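Local coordinates for protein cysteine desulfurase (Stenotrophomonas maltophilia, PDB 6WCI) that probably removes sulfur from L-cysteine to leave L-alanine, as a pyridoxal 5'-phosphate-dependent cysteine desulfurase of the SufS type that works as a dimer, at residues Asp65-Arg69 with Arg70-Asn74; Ala145-Val148 with Pro149-Val153; Asp175-Arg178 with Ala179-Pro183. One frame throughout, in Å; residues are numbered along the deposited sequence.

Contact 1 (Asp65-Arg69 with Arg70-Asn74)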
ATOM      1  N   ASP B  65     -15.180  -1.884   7.641  1.00 28.19           N
ATOM      2  CA  ASP B  65     -15.898  -0.894   8.430  1.00 25.60           C
ATOM      3  C   ASP B  65     -15.829  -1.224   9.915  1.00 28.95           C
ATOM      4  O   ASP B  65     -15.662  -0.330  10.755  1.00 25.27           O
ATOM      5  CB  ASP B  65     -17.346  -0.825   7.955  1.00 37.06           C
ATOM      6  CG  ASP B  65     -18.125   0.278   8.622  1.00 39.66           C
ATOM      7  OD1 ASP B  65     -18.051   1.432   8.149  1.00 41.14           O
ATOM      8  OD2 ASP B  65     -18.823  -0.014   9.610  1.00 40.72           O
ATOM      9  N   GLU B  66     -15.948  -2.510  10.250  1.00 28.48           N
ATOM     10  CA  GLU B  66     -15.904  -2.932  11.642  1.00 27.35           C
ATOM     11  C   GLU B  66     -14.526  -2.686  12.251  1.00 28.01           C
ATOM     12  O   GLU B  66     -14.413  -2.354  13.439  1.00 25.41           O
ATOM     13  CB  GLU B  66     -16.277  -4.410  11.747  1.00 24.71           C
ATOM     14  CG  GLU B  66     -16.387  -4.923  13.178  1.00 41.49           C
ATOM     15  CD  GLU B  66     -16.244  -6.430  13.289  1.00 46.17           C
ATOM     16  OE1 GLU B  66     -15.398  -7.007  12.573  1.00 47.49           O
ATOM     17  OE2 GLU B  66     -16.982  -7.040  14.090  1.00 50.60           O
ATOM     18  N   PHE B  67     -13.469  -2.855  11.454  1.00 31.95           N
ATOM     19  CA  PHE B  67     -12.125  -2.590  11.942  1.00 30.26           C
ATOM     20  C   PHE B  67     -11.987  -1.144  12.386  1.00 33.65           C
ATOM     21  O   PHE B  67     -11.539  -0.868  13.506  1.00 33.17           O
ATOM     22  CB  PHE B  67     -11.080  -2.921  10.870  1.00 28.25           C
ATOM     23  CG  PHE B  67      -9.693  -2.488  11.248  1.00 24.57           C
ATOM     24  CD1 PHE B  67      -8.973  -3.194  12.196  1.00 30.21           C
ATOM     25  CD2 PHE B  67      -9.126  -1.358  10.690  1.00 26.72           C
ATOM     26  CE1 PHE B  67      -7.695  -2.797  12.565  1.00 32.24           C
ATOM     27  CE2 PHE B  67      -7.845  -0.955  11.055  1.00 30.42           C
ATOM     28  CZ  PHE B  67      -7.133  -1.674  11.995  1.00 25.55           C
ATOM     29  N   TYR B  68     -12.355  -0.199  11.514  1.00 28.15           N
ATOM     30  CA  TYR B  68     -12.192   1.203  11.889  1.00 26.64           C
ATOM     31  C   TYR B  68     -13.093   1.582  13.054  1.00 28.91           C
ATOM     32  O   TYR B  68     -12.719   2.426  13.871  1.00 31.31           O
ATOM     33  CB  TYR B  68     -12.464   2.116  10.695  1.00 22.35           C
ATOM     34  CG  TYR B  68     -11.433   2.041   9.595  1.00 25.01           C
ATOM     35  CD1 TYR B  68     -10.069   2.238   9.861  1.00 23.22           C
ATOM     36  CD2 TYR B  68     -11.817   1.779   8.284  1.00 23.43           C
ATOM     37  CE1 TYR B  68      -9.134   2.184   8.848  1.00 25.16           C
ATOM     38  CE2 TYR B  68     -10.896   1.720   7.264  1.00 22.75           C
ATOM     39  CZ  TYR B  68      -9.549   1.910   7.548  1.00 29.00           C
ATOM     40  OH  TYR B  68      -8.633   1.850   6.522  1.00 30.47           O
ATOM     41  N   ARG B  69     -14.276   0.971  13.154  1.00 30.50           N
ATOM     42  CA  ARG B  69     -15.226   1.358  14.190  1.00 25.56           C
ATOM     43  C   ARG B  69     -14.937   0.718  15.542  1.00 28.11           C
ATOM     44  O   ARG B  69     -15.358   1.255  16.572  1.00 24.25           O
ATOM     45  CB  ARG B  69     -16.651   0.987  13.770  1.00 24.46           C
ATOM     46  CG  ARG B  69     -17.246   1.927  12.761  1.00 31.62           C
ATOM     47  CD  ARG B  69     -18.637   1.457  12.319  1.00 35.36           C
ATOM     48  NE  ARG B  69     -19.122   2.274  11.217  1.00 33.69           N
ATOM     49  CZ  ARG B  69     -19.766   3.429  11.372  1.00 37.93           C
ATOM     50  NH1 ARG B  69     -20.018   3.902  12.590  1.00 30.74           N
ATOM     51  NH2 ARG B  69     -20.163   4.110  10.303  1.00 37.34           N
ATOM     52  N   ARG B  70     -14.274  -0.436  15.565  1.00 27.38           N
ATOM     53  CA  ARG B  70     -14.309  -1.291  16.746  1.00 28.24           C
ATOM     54  C   ARG B  70     -12.960  -1.772  17.250  1.00 24.74           C
ATOM     55  O   ARG B  70     -12.868  -2.095  18.438  1.00 27.95           O
ATOM     56  CB  ARG B  70     -15.206  -2.512  16.496  1.00 31.22           C
ATOM     57  CG  ARG B  70     -16.695  -2.183  16.277  1.00 41.43           C
ATOM     58  CD  ARG B  70     -17.403  -1.995  17.595  1.00 52.66           C
ATOM     59  NE  ARG B  70     -17.293  -3.184  18.437  1.00 61.63           N
ATOM     60  CZ  ARG B  70     -17.610  -3.212  19.728  1.00 65.67           C
ATOM     61  NH1 ARG B  70     -18.051  -2.112  20.327  1.00 67.20           N
ATOM     62  NH2 ARG B  70     -17.479  -4.335  20.424  1.00 66.75           N
ATOM     63  N   TYR B  71     -11.921  -1.854  16.424  1.00 26.18           N
ATOM     64  CA  TYR B  71     -10.634  -2.271  16.990  1.00 22.98           C
ATOM     65  C   TYR B  71      -9.464  -1.743  16.172  1.00 24.75           C
ATOM     66  O   TYR B  71      -8.423  -2.398  16.054  1.00 30.48           O
ATOM     67  CB  TYR B  71     -10.537  -3.791  17.155  1.00 23.34           C
ATOM     68  CG  TYR B  71     -10.689  -4.632  15.897  1.00 28.16           C
ATOM     69  CD1 TYR B  71     -11.929  -4.815  15.293  1.00 31.96           C
ATOM     70  CD2 TYR B  71      -9.597  -5.290  15.352  1.00 35.16           C
ATOM     71  CE1 TYR B  71     -12.065  -5.607  14.159  1.00 31.72           C
ATOM     72  CE2 TYR B  71      -9.714  -6.079  14.222  1.00 31.91           C
ATOM     73  CZ  TYR B  71     -10.947  -6.238  13.630  1.00 36.70           C
ATOM     74  OH  TYR B  71     -11.041  -7.026  12.500  1.00 33.89           O
ATOM     75  N   ASN B  72      -9.591  -0.519  15.677  1.00 21.91           N
ATOM     76  CA  ASN B  72      -8.490   0.135  14.991  1.00 24.03           C
ATOM     77  C   ASN B  72      -7.339   0.410  15.959  1.00 28.06           C
ATOM     78  O   ASN B  72      -7.506   1.129  16.949  1.00 27.07           O
ATOM     79  CB  ASN B  72      -8.988   1.423  14.350  1.00 22.92           C
ATOM     80  CG  ASN B  72      -7.883   2.218  13.714  1.00 26.16           C
ATOM     81  OD1 ASN B  72      -7.324   1.820  12.691  1.00 31.00           O
ATOM     82  ND2 ASN B  72      -7.551   3.358  14.322  1.00 28.38           N
ATOM     83  N   ALA B  73      -6.194  -0.214  15.687  1.00 26.31           N
ATOM     84  CA  ALA B  73      -4.944  -0.065  16.426  1.00 27.90           C
ATOM     85  C   ALA B  73      -3.845  -0.631  15.536  1.00 35.39           C
ATOM     86  O   ALA B  73      -4.127  -1.234  14.501  1.00 32.97           O
ATOM     87  CB  ALA B  73      -4.989  -0.783  17.776  1.00 22.92           C
ATOM     88  N   ASN B  74      -2.588  -0.423  15.934  1.00 23.99           N
ATOM     89  CA  ASN B  74      -1.485  -0.949  15.145  1.00 23.68           C
ATOM     90  C   ASN B  74      -1.208  -2.399  15.539  1.00 31.83           C
ATOM     91  O   ASN B  74      -1.675  -2.885  16.567  1.00 29.96           O
ATOM     92  CB  ASN B  74      -0.226  -0.085  15.314  1.00 25.07           C
ATOM     93  CG  ASN B  74       0.574   0.022  14.027  1.00 33.41           C
ATOM     94  OD1 ASN B  74       0.755  -0.962  13.307  1.00 30.96           O
ATOM     95  ND2 ASN B  74       1.041   1.227  13.721  1.00 39.32           N
TER
HETATM   96  O   HOH W   1     -13.283  -6.576  10.950  1.00 29.81           O
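Phe67 and Tyr71 meet in a T-shaped pair at the C-terminal end of helix 58-70: the ring edge of Phe67 points at the face of Tyr71, with centroids 5.2 Å apart and planes at 88°. The touching atom is Phe67 CD1, which lies 3.6 Å from Tyr71 CE2 and off toward the rim of the tyrosine ring. A chi1 of 59°, which sets CG of Tyr71 between its backbone N and carbonyl carbon, folds this ring back over the last turn, where Phe67 CA also makes an off-centre CH-pi contact with it. Over one face of Phe67 stands Asn72 CA, a CH-pi contact 4.0 Å from the phenylalanine centroid and 22° off the normal. The backbone shows the helix ending here: Tyr71 N still donates to Phe67 O at 3.1 Å, but Tyr71 has already left helical angles, and the bonds of Arg70 N to Glu66 O and Phe67 O are both weak.

The other side is looser. Glu66 and Tyr71 are joined through a water, which donates to Glu66 OE1 at 2.7 Å and accepts from Tyr71 OH at 2.8 Å. Glu66 and the exposed Arg70 make no ionic contact: Glu66 OE2 and Arg70 NE are 5.8 Å apart.

Asn72 ND2 is held by Gln55 and Gly54 O of the second subunit, and Tyr68 OH by Thr251 N of that subunit, so the helix end is part of the dimer interface. Within the chain, Phe67 packs on Ile300, Ala301 and Ile304 of helix 300-316, while Tyr71 rests on Glu85 and Ala89 of helix 81-101.

Contact 2 (Ala145-Val148 with Pro149-Val153)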
ATOM      1  N   ALA B 145       2.584  -4.883 -15.546  1.00 37.90           N
ATOM      2  CA  ALA B 145       3.128  -5.251 -14.243  1.00 39.32           C
ATOM      3  C   ALA B 145       4.221  -6.306 -14.367  1.00 36.61           C
ATOM      4  O   ALA B 145       5.134  -6.349 -13.541  1.00 32.05           O
ATOM      5  CB  ALA B 145       2.019  -5.767 -13.333  1.00 30.86           C
ATOM      6  N   ASN B 146       4.142  -7.173 -15.378  1.00 36.82           N
ATOM      7  CA  ASN B 146       5.146  -8.214 -15.556  1.00 36.73           C
ATOM      8  C   ASN B 146       6.067  -7.920 -16.732  1.00 30.83           C
ATOM      9  O   ASN B 146       6.660  -8.843 -17.298  1.00 39.07           O
ATOM     10  CB  ASN B 146       4.476  -9.577 -15.716  1.00 39.72           C
ATOM     11  CG  ASN B 146       5.279 -10.698 -15.084  1.00 37.94           C
ATOM     12  OD1 ASN B 146       6.232 -10.459 -14.317  1.00 37.23           O
ATOM     13  ND2 ASN B 146       4.907 -11.929 -15.398  1.00 35.44           N
ATOM     14  N   ILE B 147       6.209  -6.647 -17.101  1.00 30.23           N
ATOM     15  CA  ILE B 147       7.131  -6.237 -18.155  1.00 32.21           C
ATOM     16  C   ILE B 147       8.048  -5.144 -17.627  1.00 39.64           C
ATOM     17  O   ILE B 147       9.271  -5.288 -17.635  1.00 34.98           O
ATOM     18  CB  ILE B 147       6.385  -5.737 -19.401  1.00 36.07           C
ATOM     19  CG1 ILE B 147       5.546  -6.860 -20.017  1.00 33.81           C
ATOM     20  CG2 ILE B 147       7.373  -5.128 -20.393  1.00 34.05           C
ATOM     21  CD1 ILE B 147       4.611  -6.408 -21.147  1.00 34.81           C
ATOM     22  N   VAL B 148       7.446  -4.037 -17.181  1.00 40.26           N
ATOM     23  CA  VAL B 148       8.233  -2.850 -16.831  1.00 37.36           C
ATOM     24  C   VAL B 148       9.262  -3.116 -15.741  1.00 42.75           C
ATOM     25  O   VAL B 148      10.398  -2.634 -15.871  1.00 35.28           O
ATOM     26  CB  VAL B 148       7.300  -1.683 -16.495  1.00 38.12           C
ATOM     27  CG1 VAL B 148       8.088  -0.418 -16.258  1.00 32.03           C
ATOM     28  CG2 VAL B 148       6.280  -1.502 -17.619  1.00 30.25           C
ATOM     29  N   PRO B 149       8.961  -3.839 -14.650  1.00 34.00           N
ATOM     30  CA  PRO B 149      10.038  -4.138 -13.692  1.00 34.45           C
ATOM     31  C   PRO B 149      11.238  -4.786 -14.351  1.00 34.94           C
ATOM     32  O   PRO B 149      12.378  -4.445 -14.012  1.00 30.43           O
ATOM     33  CB  PRO B 149       9.361  -5.073 -12.681  1.00 39.13           C
ATOM     34  CG  PRO B 149       7.914  -4.682 -12.747  1.00 41.21           C
ATOM     35  CD  PRO B 149       7.681  -4.423 -14.211  1.00 36.67           C
ATOM     36  N   TRP B 150      11.017  -5.674 -15.325  1.00 32.07           N
ATOM     37  CA  TRP B 150      12.159  -6.341 -15.936  1.00 32.94           C
ATOM     38  C   TRP B 150      12.910  -5.397 -16.869  1.00 36.06           C
ATOM     39  O   TRP B 150      14.125  -5.534 -17.041  1.00 29.96           O
ATOM     40  CB  TRP B 150      11.696  -7.609 -16.652  1.00 35.87           C
ATOM     41  CG  TRP B 150      10.782  -8.414 -15.781  1.00 35.85           C
ATOM     42  CD1 TRP B 150       9.449  -8.651 -15.983  1.00 33.60           C
ATOM     43  CD2 TRP B 150      11.118  -9.038 -14.531  1.00 34.77           C
ATOM     44  NE1 TRP B 150       8.938  -9.401 -14.946  1.00 35.73           N
ATOM     45  CE2 TRP B 150       9.940  -9.651 -14.042  1.00 32.94           C
ATOM     46  CE3 TRP B 150      12.302  -9.141 -13.779  1.00 31.56           C
ATOM     47  CZ2 TRP B 150       9.910 -10.364 -12.846  1.00 35.03           C
ATOM     48  CZ3 TRP B 150      12.273  -9.850 -12.592  1.00 32.94           C
ATOM     49  CH2 TRP B 150      11.075 -10.447 -12.129  1.00 30.86           C
ATOM     50  N   GLN B 151      12.218  -4.402 -17.428  1.00 35.71           N
ATOM     51  CA  GLN B 151      12.893  -3.374 -18.211  1.00 30.08           C
ATOM     52  C   GLN B 151      13.757  -2.475 -17.338  1.00 31.87           C
ATOM     53  O   GLN B 151      14.810  -1.999 -17.780  1.00 30.07           O
ATOM     54  CB  GLN B 151      11.862  -2.549 -18.974  1.00 37.08           C
ATOM     55  CG  GLN B 151      11.239  -3.328 -20.134  1.00 37.12           C
ATOM     56  CD  GLN B 151      10.190  -2.535 -20.864  1.00 33.62           C
ATOM     57  OE1 GLN B 151       9.365  -1.863 -20.242  1.00 36.62           O
ATOM     58  NE2 GLN B 151      10.206  -2.610 -22.191  1.00 34.98           N
ATOM     59  N   LEU B 152      13.331  -2.218 -16.100  1.00 34.13           N
ATOM     60  CA  LEU B 152      14.200  -1.495 -15.182  1.00 37.30           C
ATOM     61  C   LEU B 152      15.433  -2.328 -14.828  1.00 36.12           C
ATOM     62  O   LEU B 152      16.536  -1.787 -14.696  1.00 39.67           O
ATOM     63  CB  LEU B 152      13.408  -1.093 -13.928  1.00 32.06           C
ATOM     64  CG  LEU B 152      12.227  -0.147 -14.173  1.00 35.15           C
ATOM     65  CD1 LEU B 152      11.417   0.121 -12.874  1.00 31.48           C
ATOM     66  CD2 LEU B 152      12.696   1.161 -14.792  1.00 27.69           C
ATOM     67  N   VAL B 153      15.268  -3.645 -14.674  1.00 33.87           N
ATOM     68  CA  VAL B 153      16.399  -4.516 -14.346  1.00 33.83           C
ATOM     69  C   VAL B 153      17.411  -4.544 -15.490  1.00 36.79           C
ATOM     70  O   VAL B 153      18.630  -4.446 -15.274  1.00 37.16           O
ATOM     71  CB  VAL B 153      15.890  -5.934 -14.013  1.00 36.74           C
ATOM     72  CG1 VAL B 153      17.039  -6.954 -14.085  1.00 28.96           C
ATOM     73  CG2 VAL B 153      15.189  -5.967 -12.656  1.00 25.51           C
TER
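Trp150 reaches back from the first turn of helix 148-157 to Asn146, across a helix start whose N-cap position is Ile147. The helix belongs to the large pyridoxal-phosphate-binding domain of this class-V aminotransferase fold and follows strand 135-139. Along the tryptophan, CB lies 3.5 Å from Ile147 O, and CG also looks onto that oxygen. A chi1 of -47° puts CG opposite the carbonyl carbon, turning the indole toward the preceding loop. CD1 then comes 3.1 Å from Asn146 O, an oxygen lying at the ring edge in its plane. At NE1 the side chain makes its polar contact, a hydrogen bond to Asn146 OD1, and farther round the ring CE2 and CZ2 still approach that same OD1. Outside the two segments, the indole packs on Val121 of helix 114-126 and on Ile136, Ile138, Leu187 and Ala189 of the central sheet. The amide that receives it is itself positioned, because Asn146 ND2 is bonded to Glu142 OE1.

Backbone bonds start the helix: Gln151 N to Ile147 O, and Leu152 N to Val148 O at 3.0 Å. Pro149 fits the first turn, where no N-H is demanded of it, and its CG sits 3.3 Å from Ala145 O. Gln151 runs alongside Ile147 CG2, and its amide bonds to Thr284 OG1 and Ser280 O of the second subunit.

The indole bond is nearly straight, Trp150 NE1 to Asn146 OD1 being 3.0 Å with 168° at the hydrogen; OD1 lies in the indole plane, whereas NE1 stands 48° out of the carbonyl plane of the amide.

Contact 3 (Asp175-Arg178 with Ala179-Pro183); sequences DALR and AAMTP
Met181 lays its side chain back against the last turn of helix 174-180, with CG 3.2 Å from Leu177 O and 4.2 Å from Leu177 CD1. Its thioether is bent at chi3 (-60°), which brings the terminal CE round to Arg178, 3.7 Å from CA and a little farther from CG. The methionine therefore touches Leu177 through its CG and Arg178 through its methyl, lying aslant to both side chains.

Behind these contacts is the backbone of the ending helix. Ala179 N donates to Asp175 O over 3.1 Å at 166°, a regular helical bond. One residue on, Ala180 N shares itself between Ala176 O and Leu177 O, both weakly. Met181 N bonds to Arg178 O at 3.2 Å, with the donor above the carbonyl plane, 71° out of it, an i to i+3 bond as in a 3-10 turn. Met181 itself is the centre of an inverse gamma turn, closed by a weak bond from Thr182 N to Ala180 O, and this turn leads the chain toward strand 185-191.

Farther out, Ile206 of helix 203-212 meets Leu177. Arg213 bonds to Met181 O, and Arg162 to Thr182 OG1, so arginines hold the carbonyl and hydroxyl where the helix has stopped.

The chemistry is thus divided: the side chains of Leu177, Ala180 and Met181 pack against Leu137 of strand 135-139, while on the exposed side Arg178 NH2 and Asp175 OD1, 3.8 Å apart, form a long salt bridge, consistent with a weak electrostatic link across one turn.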
ATOM      1  N   ASP B 175       6.038 -24.493 -28.563  1.00 55.34           N
ATOM      2  CA  ASP B 175       7.179 -24.826 -29.407  1.00 59.30           C
ATOM      3  C   ASP B 175       8.223 -23.722 -29.357  1.00 54.36           C
ATOM      4  O   ASP B 175       9.396 -23.973 -29.063  1.00 51.90           O
ATOM      5  CB  ASP B 175       6.726 -25.056 -30.852  1.00 68.05           C
ATOM      6  CG  ASP B 175       6.302 -26.483 -31.110  1.00 72.11           C
ATOM      7  OD1 ASP B 175       6.480 -27.327 -30.208  1.00 74.85           O
ATOM      8  OD2 ASP B 175       5.793 -26.757 -32.214  1.00 78.27           O
ATOM      9  N   ALA B 176       7.806 -22.484 -29.628  1.00 51.75           N
ATOM     10  CA  ALA B 176       8.746 -21.372 -29.609  1.00 63.06           C
ATOM     11  C   ALA B 176       9.284 -21.108 -28.203  1.00 53.44           C
ATOM     12  O   ALA B 176      10.415 -20.633 -28.057  1.00 49.14           O
ATOM     13  CB  ALA B 176       8.088 -20.118 -30.182  1.00 61.14           C
ATOM     14  N   LEU B 177       8.510 -21.431 -27.165  1.00 52.21           N
ATOM     15  CA  LEU B 177       8.974 -21.188 -25.798  1.00 53.70           C
ATOM     16  C   LEU B 177      10.142 -22.100 -25.443  1.00 49.19           C
ATOM     17  O   LEU B 177      11.170 -21.637 -24.931  1.00 49.57           O
ATOM     18  CB  LEU B 177       7.829 -21.378 -24.810  1.00 44.89           C
ATOM     19  CG  LEU B 177       8.144 -21.289 -23.317  1.00 45.64           C
ATOM     20  CD1 LEU B 177       8.645 -19.902 -22.907  1.00 45.80           C
ATOM     21  CD2 LEU B 177       6.919 -21.680 -22.502  1.00 43.40           C
ATOM     22  N   ARG B 178      10.005 -23.404 -25.711  1.00 48.79           N
ATOM     23  CA  ARG B 178      11.124 -24.316 -25.499  1.00 55.16           C
ATOM     24  C   ARG B 178      12.340 -23.895 -26.314  1.00 57.18           C
ATOM     25  O   ARG B 178      13.472 -23.910 -25.812  1.00 53.80           O
ATOM     26  CB  ARG B 178      10.718 -25.744 -25.853  1.00 64.92           C
ATOM     27  CG  ARG B 178       9.989 -26.473 -24.747  1.00 71.40           C
ATOM     28  CD  ARG B 178       9.651 -27.896 -25.159  1.00 79.67           C
ATOM     29  NE  ARG B 178       8.492 -27.949 -26.045  1.00 81.30           N
ATOM     30  CZ  ARG B 178       7.234 -27.933 -25.620  1.00 78.14           C
ATOM     31  NH1 ARG B 178       6.982 -27.855 -24.319  1.00 76.12           N
ATOM     32  NH2 ARG B 178       6.230 -27.988 -26.491  1.00 72.92           N
ATOM     33  N   ALA B 179      12.126 -23.510 -27.571  1.00 57.67           N
ATOM     34  CA  ALA B 179      13.245 -23.057 -28.388  1.00 59.41           C
ATOM     35  C   ALA B 179      13.862 -21.784 -27.824  1.00 55.27           C
ATOM     36  O   ALA B 179      15.064 -21.548 -28.003  1.00 61.21           O
ATOM     37  CB  ALA B 179      12.790 -22.840 -29.832  1.00 54.94           C
ATOM     38  N   ALA B 180      13.062 -20.968 -27.130  1.00 48.59           N
ATOM     39  CA  ALA B 180      13.535 -19.707 -26.572  1.00 51.68           C
ATOM     40  C   ALA B 180      14.246 -19.873 -25.236  1.00 50.79           C
ATOM     41  O   ALA B 180      14.959 -18.954 -24.817  1.00 47.91           O
ATOM     42  CB  ALA B 180      12.367 -18.734 -26.392  1.00 53.31           C
ATOM     43  N   MET B 181      14.067 -21.009 -24.562  1.00 49.79           N
ATOM     44  CA  MET B 181      14.635 -21.228 -23.230  1.00 47.62           C
ATOM     45  C   MET B 181      16.038 -21.835 -23.346  1.00 47.72           C
ATOM     46  O   MET B 181      16.282 -23.005 -23.039  1.00 51.73           O
ATOM     47  CB  MET B 181      13.709 -22.109 -22.398  1.00 42.67           C
ATOM     48  CG  MET B 181      12.426 -21.446 -21.976  1.00 46.76           C
ATOM     49  SD  MET B 181      11.501 -22.471 -20.810  1.00 56.37           S
ATOM     50  CE  MET B 181      11.246 -23.928 -21.800  1.00 52.42           C
ATOM     51  N   THR B 182      16.971 -21.001 -23.791  1.00 45.44           N
ATOM     52  CA  THR B 182      18.369 -21.382 -23.956  1.00 47.40           C
ATOM     53  C   THR B 182      19.129 -21.156 -22.659  1.00 44.12           C
ATOM     54  O   THR B 182      18.620 -20.530 -21.734  1.00 42.39           O
ATOM     55  CB  THR B 182      18.981 -20.578 -25.101  1.00 51.11           C
ATOM     56  OG1 THR B 182      18.754 -19.182 -24.863  1.00 49.13           O
ATOM     57  CG2 THR B 182      18.357 -20.992 -26.434  1.00 53.96           C
ATOM     58  N   PRO B 183      20.366 -21.661 -22.548  1.00 53.50           N
ATOM     59  CA  PRO B 183      21.088 -21.534 -21.270  1.00 50.47           C
ATOM     60  C   PRO B 183      21.295 -20.108 -20.787  1.00 46.61           C
ATOM     61  O   PRO B 183      21.475 -19.911 -19.577  1.00 42.38           O
ATOM     62  CB  PRO B 183      22.429 -22.223 -21.556  1.00 45.91           C
ATOM     63  CG  PRO B 183      22.086 -23.239 -22.579  1.00 48.54           C
ATOM     64  CD  PRO B 183      21.050 -22.601 -23.459  1.00 47.32           C
TER

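The three contacts follow one another along the chain without touching. Contacts 1 and 3 are farthest apart, about 51 Å between centres and on opposite sides of the chain's centre, whereas contacts 2 and 3 are about 20 Å apart between centres, with nearest atoms about 12 Å apart. Both pack on strand 135-139, Trp150 on Ile136 and Ile138 and Met181 on Leu137, alternating positions consistent with opposite faces of the sheet. Contacts 1 and 2, about 37 Å apart between centres, both reach the second subunit; contact 3 touches no other chain of the assembly. None of the three contains Lys246, which carries the pyridoxal phosphate, or the oxidised Cys384.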